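Local coordinates for EGF family domain-containing protein (Toxoplasma gondii, PDB 4Z80) that probably takes part in host-cell invasion as an apical membrane antigen that binds a rhoptry-neck (RON2-type) peptide at the moving junction, at residues T377-G382 with S450-S455. Numbering follows the deposited sequence. Where two conformers were deposited one is given.
Sequences TAEQCG and SAVDPS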
# COMPACT_ATOMS: atom_id res chain seq x y z
N THR A 377 -16.00 -10.26 -20.88
CA THR A 377 -14.77 -9.78 -21.49
C THR A 377 -13.59 -10.28 -20.66
O THR A 377 -13.75 -10.73 -19.53
CB THR A 377 -14.70 -8.25 -21.56
OG1 THR A 377 -14.68 -7.72 -20.23
CG2 THR A 377 -15.88 -7.66 -22.34
N ALA A 378 -12.38 -10.17 -21.21
CA ALA A 378 -11.20 -10.61 -20.48
C ALA A 378 -10.98 -9.73 -19.25
O ALA A 378 -10.61 -10.23 -18.19
CB ALA A 378 -9.98 -10.58 -21.38
N GLU A 379 -11.20 -8.43 -19.39
CA GLU A 379 -11.10 -7.52 -18.25
C GLU A 379 -12.07 -7.93 -17.14
O GLU A 379 -11.70 -7.95 -15.97
CB GLU A 379 -11.36 -6.08 -18.69
CG GLU A 379 -11.28 -5.08 -17.55
CD GLU A 379 -11.54 -3.66 -18.01
OE1 GLU A 379 -11.85 -3.47 -19.21
OE2 GLU A 379 -11.45 -2.73 -17.18
N GLN A 380 -13.31 -8.23 -17.51
CA GLN A 380 -14.30 -8.71 -16.53
C GLN A 380 -13.86 -9.98 -15.83
O GLN A 380 -14.09 -10.16 -14.64
CB GLN A 380 -15.66 -8.93 -17.21
CG GLN A 380 -16.37 -7.64 -17.55
CD GLN A 380 -17.68 -7.88 -18.27
OE1 GLN A 380 -17.87 -8.91 -18.92
NE2 GLN A 380 -18.60 -6.93 -18.15
N CYS A 381 -13.23 -10.89 -16.58
CA CYS A 381 -12.68 -12.11 -16.01
C CYS A 381 -11.67 -11.80 -14.90
O CYS A 381 -11.75 -12.34 -13.80
CB CYS A 381 -12.01 -12.93 -17.11
SG CYS A 381 -11.42 -14.54 -16.62
N GLY A 382 -10.73 -10.91 -15.19
CA GLY A 382 -9.74 -10.54 -14.20
C GLY A 382 -10.35 -9.81 -13.01
O GLY A 382 -9.94 -10.02 -11.87
N SER A 450 -2.93 -10.03 -10.42
CA SER A 450 -2.59 -9.46 -11.74
C SER A 450 -3.37 -8.18 -12.04
O SER A 450 -4.50 -8.01 -11.58
CB SER A 450 -2.89 -10.46 -12.87
OG SER A 450 -2.34 -11.73 -12.64
N ALA A 451 -2.78 -7.30 -12.84
CA ALA A 451 -3.57 -6.25 -13.48
C ALA A 451 -4.57 -6.91 -14.45
O ALA A 451 -4.39 -8.07 -14.85
CB ALA A 451 -2.67 -5.27 -14.21
N VAL A 452 -5.61 -6.17 -14.84
CA VAL A 452 -6.70 -6.76 -15.62
C VAL A 452 -6.84 -6.24 -17.05
O VAL A 452 -7.81 -6.56 -17.71
CB VAL A 452 -8.07 -6.57 -14.91
CG1 VAL A 452 -8.03 -7.18 -13.52
CG2 VAL A 452 -8.48 -5.11 -14.83
N ASP A 453 -5.86 -5.47 -17.53
CA ASP A 453 -5.88 -5.00 -18.92
C ASP A 453 -5.36 -6.10 -19.86
O ASP A 453 -4.18 -6.42 -19.83
CB ASP A 453 -5.03 -3.74 -19.06
CG ASP A 453 -5.16 -3.09 -20.43
OD1 ASP A 453 -5.81 -3.67 -21.34
OD2 ASP A 453 -4.60 -1.99 -20.60
N PRO A 454 -6.24 -6.68 -20.69
CA PRO A 454 -5.73 -7.73 -21.57
C PRO A 454 -4.73 -7.21 -22.60
O PRO A 454 -3.94 -8.00 -23.13
CB PRO A 454 -7.00 -8.26 -22.25
CG PRO A 454 -7.98 -7.16 -22.15
CD PRO A 454 -7.69 -6.46 -20.87
N SER A 455 -4.72 -5.90 -22.87
CA SER A 455 -3.89 -5.36 -23.93
C SER A 455 -2.41 -5.26 -23.53
O SER A 455 -1.55 -5.05 -24.39
CB SER A 455 -4.40 -3.98 -24.36
OG SER A 455 -4.10 -2.97 -23.41
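D453 OD1, in the loop 450-455, whose V452 and P454 press against helix 378-387, accepts S455 N at 2.9 Å, closing an Asx turn; in the S455 conformer given, OG reaches it from the same face of the carboxylate, a second bond that is less certain. Both donors approach from above the carboxylate plane. The turn spans P454, whose CB lies 3.9 Å from A378 CB in an apolar contact.

No classical hydrogen bond links 377-382 to 450-455, so packing carries the contact. The closest polar approach is E379 CA to V452 O, 3.5 Å with 148° at the hydrogen, consistent with a CA-H...O contact. E379 swings CG away from its own nitrogen (chi1 180°), and this methylene comes within 3.9 Å of V452 CG2, the two side chains passing at a slant. The extended chain beyond carries OE2 to the backbone N of A324, a hydrogen bond that ties down that oxygen. V452 CG1 sits beside its own backbone N (chi1 -57°) and anti to the carbonyl carbon, which brings this methyl to 3.5 Å from G382 C, against helix backbone that bears no side chain there.

The helix start is defined by a capping box: Q380 N donates to T377 OG1 at 3.1 Å, and T377 N to Q380 OE1 at 3.0 Å. On the sheet side, A378 meets F408 and F446, while C381 is disulfide-bonded to C427 of strand 424-430. A helix laid on a four-stranded antiparallel sheet and tied to it by a disulfide, with the loop after the edge strand 443-447 packed against it, is consistent with a PAN (apple) domain.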